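Protein 1d10 (Caenorhabditis elegans, PDB 1T9F) is of unknown function but folds as a beta-trefoil of MIR repeats, resembling the SDF2 family of secretory-pathway proteins. Local coordinates at residues T84-H89 with Q100-F105; S22-H27 with S51-F56. All blocks are in the same frame, centred on the assembly; numbering follows the deposited sequence.

Both contacts belong to the beta-trefoil, and their centres lie about 12 Å apart. Interaction 2 comes first along the chain and closes before interaction 1 opens: residues 22-27 and 51-56 fall in one MIR repeat, residues 84-89 and 100-105 in the next. Strand 53-57 is part of the six-stranded barrel, whereas strands 23-27, 85-89 and 100-105 belong to the second antiparallel sheet, so interaction 1 is a hairpin within that sheet and interaction 2 joins it to the barrel. The two meet directly: Leu86 packs against Leu24 and Trp53, Phe85 against Phe56, and Ala104 against Ser26, which packs the neighbouring repeats together.

Interaction 1: residues T84-H89 with Q100-F105; sequences TFLHSH and QEVSAF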
loop_
_atom_site.group_PDB
_atom_site.type_symbol
_atom_site.label_atom_id
_atom_site.label_comp_id
_atom_site.label_asym_id
_atom_site.label_seq_id
_atom_site.Cartn_x
_atom_site.Cartn_y
_atom_site.Cartn_z
ATOM N N THR A 84 -5.755 -2.879 10.330
ATOM C CA THR A 84 -4.769 -3.803 9.788
ATOM C C THR A 84 -3.609 -3.050 9.111
ATOM O O THR A 84 -3.635 -1.820 9.004
ATOM C CB THR A 84 -5.417 -4.712 8.740
ATOM O OG1 THR A 84 -6.131 -3.898 7.807
ATOM C CG2 THR A 84 -6.384 -5.702 9.388
ATOM N N PHE A 85 -2.603 -3.795 8.651
ATOM C CA PHE A 85 -1.451 -3.202 7.971
ATOM C C PHE A 85 -1.231 -3.814 6.588
ATOM O O PHE A 85 -1.473 -5.004 6.382
ATOM C CB PHE A 85 -0.168 -3.381 8.803
ATOM C CG PHE A 85 -0.022 -2.388 9.928
ATOM C CD1 PHE A 85 -0.516 -2.671 11.196
ATOM C CD2 PHE A 85 0.600 -1.159 9.709
ATOM C CE1 PHE A 85 -0.397 -1.747 12.234
ATOM C CE2 PHE A 85 0.724 -0.231 10.734
ATOM C CZ PHE A 85 0.224 -0.526 12.006
ATOM N N LEU A 86 -0.778 -3.001 5.635
ATOM C CA LEU A 86 -0.503 -3.503 4.296
ATOM C C LEU A 86 0.561 -4.576 4.519
ATOM O O LEU A 86 1.633 -4.300 5.069
ATOM C CB LEU A 86 0.055 -2.389 3.423
ATOM C CG LEU A 86 0.153 -2.723 1.943
ATOM C CD1 LEU A 86 -1.255 -2.985 1.382
ATOM C CD2 LEU A 86 0.829 -1.572 1.218
ATOM N N HIS A 87 0.277 -5.785 4.062
ATOM C CA HIS A 87 1.162 -6.917 4.309
ATOM C C HIS A 87 1.464 -7.759 3.082
ATOM O O HIS A 87 0.676 -7.816 2.137
ATOM C CB HIS A 87 0.485 -7.806 5.357
ATOM C CG HIS A 87 1.366 -8.865 5.941
ATOM N ND1 HIS A 87 2.123 -8.657 7.075
ATOM C CD2 HIS A 87 1.551 -10.161 5.596
ATOM C CE1 HIS A 87 2.729 -9.783 7.408
ATOM N NE2 HIS A 87 2.399 -10.711 6.528
ATOM N N SER A 88 2.628 -8.400 3.092
ATOM C CA SER A 88 2.979 -9.301 2.010
ATOM C C SER A 88 3.727 -10.498 2.569
ATOM O O SER A 88 4.183 -10.490 3.717
ATOM C CB SER A 88 3.806 -8.621 0.931
ATOM O OG SER A 88 3.581 -9.308 -0.295
ATOM N N HIS A 89 3.852 -11.529 1.748
ATOM C CA HIS A 89 4.477 -12.763 2.183
ATOM C C HIS A 89 4.555 -13.737 1.021
ATOM O O HIS A 89 4.217 -13.389 -0.110
ATOM C CB HIS A 89 3.642 -13.351 3.318
ATOM C CG HIS A 89 2.167 -13.154 3.141
ATOM N ND1 HIS A 89 1.266 -13.312 4.170
ATOM C CD2 HIS A 89 1.437 -12.810 2.052
ATOM C CE1 HIS A 89 0.045 -13.073 3.723
ATOM N NE2 HIS A 89 0.121 -12.765 2.441
ATOM N N GLN A 100 2.737 -12.464 -6.220
ATOM C CA GLN A 100 2.681 -12.606 -4.778
ATOM C C GLN A 100 1.459 -11.883 -4.216
ATOM O O GLN A 100 1.067 -10.824 -4.711
ATOM C CB GLN A 100 3.971 -12.032 -4.203
ATOM C CG GLN A 100 4.173 -12.167 -2.715
ATOM C CD GLN A 100 5.553 -11.692 -2.313
ATOM O OE1 GLN A 100 6.557 -12.340 -2.623
ATOM N NE2 GLN A 100 5.617 -10.546 -1.646
ATOM N N GLU A 101 0.862 -12.469 -3.183
ATOM C CA GLU A 101 -0.323 -11.914 -2.539
ATOM C C GLU A 101 0.001 -10.696 -1.684
ATOM O O GLU A 101 1.062 -10.619 -1.062
ATOM C CB GLU A 101 -0.977 -12.973 -1.643
ATOM C CG GLU A 101 -2.339 -12.591 -1.075
ATOM C CD GLU A 101 -2.737 -13.445 0.129
ATOM O OE1 GLU A 101 -2.326 -13.115 1.264
ATOM O OE2 GLU A 101 -3.454 -14.451 -0.057
ATOM N N VAL A 102 -0.925 -9.743 -1.667
ATOM C CA VAL A 102 -0.784 -8.546 -0.853
ATOM C C VAL A 102 -2.058 -8.508 -0.019
ATOM O O VAL A 102 -3.154 -8.571 -0.554
ATOM C CB VAL A 102 -0.658 -7.277 -1.718
ATOM C CG1 VAL A 102 -0.763 -6.038 -0.838
ATOM C CG2 VAL A 102 0.689 -7.280 -2.436
ATOM N N SER A 103 -1.915 -8.412 1.295
ATOM C CA SER A 103 -3.079 -8.424 2.170
ATOM C C SER A 103 -3.042 -7.327 3.215
ATOM O O SER A 103 -2.084 -6.558 3.291
ATOM C CB SER A 103 -3.156 -9.785 2.868
ATOM O OG SER A 103 -1.972 -10.013 3.628
ATOM N N ALA A 104 -4.111 -7.250 4.005
ATOM C CA ALA A 104 -4.220 -6.293 5.101
ATOM C C ALA A 104 -4.169 -7.229 6.308
ATOM O O ALA A 104 -5.090 -8.019 6.530
ATOM C CB ALA A 104 -5.543 -5.564 5.043
ATOM N N PHE A 105 -3.086 -7.151 7.072
ATOM C CA PHE A 105 -2.896 -8.054 8.194
ATOM C C PHE A 105 -2.767 -7.476 9.598
ATOM O O PHE A 105 -2.448 -6.303 9.795
ATOM C CB PHE A 105 -1.681 -8.954 7.885
ATOM C CG PHE A 105 -1.109 -9.657 9.093
ATOM C CD1 PHE A 105 -0.085 -9.071 9.839
ATOM C CD2 PHE A 105 -1.613 -10.888 9.499
ATOM C CE1 PHE A 105 0.429 -9.704 10.975
ATOM C CE2 PHE A 105 -1.109 -11.529 10.631
ATOM C CZ PHE A 105 -0.086 -10.935 11.371
#
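The hydroxyl of Ser88 is gripped twice by the opposing strand: OG donates to Glu101 O at 2.9 Å and accepts from Gln100 NE2 at 2.7 Å. The Gln100 chain runs extended, CG anti to the backbone N (chi1 -176°), and its amide presents NE2 with Ser88 OG close to the amide plane; Thr139 holds NE2 from outside. With an alanine here, Ser88 OG would probably keep its bond to Glu101 O but lose its amide donor, and Thr139 would lose a partner.

His89 NE2 gives its proton to Glu101 OE1 at 2.7 Å. The bond is bent, 144° at the hydrogen; the oxygen lies somewhat off the imidazole plane, and the nitrogen meets it from above the carboxylate plane; Ser35 binds the same oxygen. Antiparallel backbone bonds then zip the strands together, among them His87 N to Ser103 O at 2.6 Å.

The side chains of His87 and Phe105 run side by side. Phe105 CB sits over a face of the His87 imidazole, 4.0 Å from its centroid, a CH-pi contact, while the two rings are turned obliquely. His87 ND1 is hydrogen-bonded to Asp115. On the other sheet face, Leu86 CD1 meets Val102 CG1 at 3.8 Å. Polar groups thus cross-link the strand ends near Gln100, and the carboxylate of Asp115 would tend to favour a proton on ND1 of His87.

Interaction 2: residues S22-H27 with S51-F56; sequences SRLHSH and SHWQIF
Trp53 reaches Leu24 in two ways, by its indole N-H and by a ring face. NE1 donates to Leu24 O at 3.1 Å in an almost straight bond, 171° at the hydrogen. The oxygen lies in the indole plane, but the indole nitrogen stands above the plane of the Leu24 carbonyl, 80° out of it, and therefore lies on neither lone pair. The leucine side chain crosses the tryptophan at about a right angle and lays CD2 over one face, 4.1 Å from the centroid of the five-membered ring, as a CH-pi contact; CG touches Trp53 CZ2 at 3.7 Å. A chi1 near -170° swings the leucine branch away from its own backbone nitrogen and over the indole.

The same carbonyl oxygen has further company. A water lies 2.9 Å from Leu24 O and 2.7 Å from Ser51 O, bridging the two backbones, and Ser51 CA makes a CA-H...O contact with Leu24 O. Ser51 OG comes to the edge of the His25 imidazole, near its plane, 3.0 Å from CD2; this buried hydroxyl has no hydrogen-bond partner in the model.

Farther out, backbone bonds tie Leu24 to Phe15, Trp53 to Leu13 and His25 to Thr41, fixing the strands that carry these side chains. His79 meets the Trp53 ring, while Val40 and Phe15 pack on Leu24. A tryptophan of the barrel set against a leucine of the second sheet fits the core of a beta-trefoil, the fold of MIR domains.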
loop_
_atom_site.group_PDB
_atom_site.type_symbol
_atom_site.label_atom_id
_atom_site.label_comp_id
_atom_site.label_asym_id
_atom_site.label_seq_id
_atom_site.Cartn_x
_atom_site.Cartn_y
_atom_site.Cartn_z
ATOM N N SER A 22 -6.954 4.381 -9.813
ATOM C CA SER A 22 -7.656 3.725 -8.709
ATOM C C SER A 22 -6.942 3.959 -7.370
ATOM O O SER A 22 -5.728 4.171 -7.337
ATOM C CB SER A 22 -7.761 2.225 -8.987
ATOM O OG SER A 22 -6.487 1.668 -9.252
ATOM N N ARG A 23 -7.697 3.916 -6.272
ATOM C CA ARG A 23 -7.132 4.145 -4.944
ATOM C C ARG A 23 -6.922 2.862 -4.160
ATOM O O ARG A 23 -7.792 1.988 -4.157
ATOM C CB ARG A 23 -8.038 5.063 -4.121
ATOM C CG ARG A 23 -8.090 6.496 -4.597
ATOM C CD ARG A 23 -9.095 6.677 -5.714
ATOM N NE ARG A 23 -8.983 7.995 -6.333
ATOM C CZ ARG A 23 -9.188 9.144 -5.701
ATOM N NH1 ARG A 23 -9.524 9.154 -4.416
ATOM N NH2 ARG A 23 -9.051 10.288 -6.357
ATOM N N LEU A 24 -5.771 2.757 -3.494
ATOM C CA LEU A 24 -5.460 1.573 -2.683
ATOM C C LEU A 24 -6.610 1.458 -1.701
ATOM O O LEU A 24 -7.039 2.463 -1.112
ATOM C CB LEU A 24 -4.129 1.744 -1.952
ATOM C CG LEU A 24 -3.606 0.466 -1.284
ATOM C CD1 LEU A 24 -3.433 -0.622 -2.318
ATOM C CD2 LEU A 24 -2.285 0.754 -0.594
ATOM N N HIS A 25 -7.077 0.235 -1.477
ATOM C CA HIS A 25 -8.279 0.067 -0.671
ATOM C C HIS A 25 -8.338 -1.262 0.079
ATOM O O HIS A 25 -7.687 -2.245 -0.301
ATOM C CB HIS A 25 -9.448 0.181 -1.667
ATOM C CG HIS A 25 -10.821 0.140 -1.065
ATOM N ND1 HIS A 25 -11.508 -1.036 -0.861
ATOM C CD2 HIS A 25 -11.675 1.137 -0.730
ATOM C CE1 HIS A 25 -12.728 -0.763 -0.429
ATOM N NE2 HIS A 25 -12.854 0.549 -0.342
ATOM N N SER A 26 -9.099 -1.280 1.162
ATOM C CA SER A 26 -9.299 -2.517 1.895
ATOM C C SER A 26 -10.705 -2.520 2.470
ATOM O O SER A 26 -11.415 -1.518 2.389
ATOM C CB SER A 26 -8.266 -2.710 2.990
ATOM O OG SER A 26 -8.255 -4.081 3.364
ATOM N N HIS A 27 -11.098 -3.639 3.065
ATOM C CA HIS A 27 -12.452 -3.774 3.582
ATOM C C HIS A 27 -12.551 -5.093 4.332
ATOM O O HIS A 27 -11.568 -5.813 4.441
ATOM C CB HIS A 27 -13.398 -3.762 2.389
ATOM C CG HIS A 27 -12.839 -4.472 1.195
ATOM N ND1 HIS A 27 -13.260 -4.221 -0.092
ATOM C CD2 HIS A 27 -11.886 -5.431 1.097
ATOM C CE1 HIS A 27 -12.593 -4.994 -0.932
ATOM N NE2 HIS A 27 -11.753 -5.739 -0.235
ATOM N N SER A 51 -10.544 3.841 1.910
ATOM C CA SER A 51 -9.387 4.060 1.041
ATOM C C SER A 51 -8.324 4.878 1.755
ATOM O O SER A 51 -7.333 5.295 1.141
ATOM C CB SER A 51 -9.788 4.791 -0.248
ATOM O OG SER A 51 -10.640 3.986 -1.047
ATOM N N HIS A 52 -8.538 5.129 3.045
ATOM C CA HIS A 52 -7.573 5.900 3.817
ATOM C C HIS A 52 -6.588 5.015 4.549
ATOM O O HIS A 52 -6.972 4.003 5.159
ATOM C CB HIS A 52 -8.286 6.815 4.808
ATOM C CG HIS A 52 -8.970 7.969 4.149
ATOM N ND1 HIS A 52 -10.170 7.839 3.488
ATOM C CD2 HIS A 52 -8.576 9.250 3.967
ATOM C CE1 HIS A 52 -10.485 8.991 2.923
ATOM N NE2 HIS A 52 -9.533 9.864 3.196
ATOM N N TRP A 53 -5.317 5.407 4.471
ATOM C CA TRP A 53 -4.226 4.684 5.108
ATOM C C TRP A 53 -3.373 5.628 5.937
ATOM O O TRP A 53 -3.204 6.797 5.592
ATOM C CB TRP A 53 -3.335 4.026 4.055
ATOM C CG TRP A 53 -4.049 3.091 3.158
ATOM C CD1 TRP A 53 -4.820 3.414 2.079
ATOM C CD2 TRP A 53 -4.067 1.670 3.260
ATOM N NE1 TRP A 53 -5.321 2.270 1.500
ATOM C CE2 TRP A 53 -4.871 1.186 2.206
ATOM C CE3 TRP A 53 -3.478 0.749 4.144
ATOM C CZ2 TRP A 53 -5.102 -0.177 2.006
ATOM C CZ3 TRP A 53 -3.706 -0.606 3.947
ATOM C CH2 TRP A 53 -4.513 -1.056 2.882
ATOM N N GLN A 54 -2.821 5.120 7.030
ATOM C CA GLN A 54 -1.978 5.944 7.876
ATOM C C GLN A 54 -0.541 5.469 7.842
ATOM O O GLN A 54 -0.249 4.289 8.042
ATOM C CB GLN A 54 -2.487 5.931 9.317
ATOM C CG GLN A 54 -1.661 6.805 10.248
ATOM C CD GLN A 54 -2.354 7.022 11.573
ATOM O OE1 GLN A 54 -3.000 6.118 12.093
ATOM N NE2 GLN A 54 -2.214 8.221 12.130
ATOM N N ILE A 55 0.362 6.400 7.582
ATOM C CA ILE A 55 1.777 6.085 7.526
ATOM C C ILE A 55 2.351 5.902 8.922
ATOM O O ILE A 55 2.225 6.783 9.775
ATOM C CB ILE A 55 2.555 7.197 6.802
ATOM C CG1 ILE A 55 2.014 7.347 5.377
ATOM C CG2 ILE A 55 4.042 6.861 6.776
ATOM C CD1 ILE A 55 2.581 8.504 4.645
ATOM N N PHE A 56 2.965 4.739 9.144
ATOM C CA PHE A 56 3.596 4.393 10.415
ATOM C C PHE A 56 5.094 4.182 10.208
ATOM O O PHE A 56 5.530 3.845 9.108
ATOM C CB PHE A 56 3.019 3.085 10.968
ATOM C CG PHE A 56 1.864 3.272 11.910
ATOM C CD1 PHE A 56 0.668 3.818 11.470
ATOM C CD2 PHE A 56 1.977 2.893 13.243
ATOM C CE1 PHE A 56 -0.408 3.981 12.342
ATOM C CE2 PHE A 56 0.903 3.054 14.130
ATOM C CZ PHE A 56 -0.288 3.597 13.674
HETATM O O HOH W 1 -5.939 5.112 -1.144
#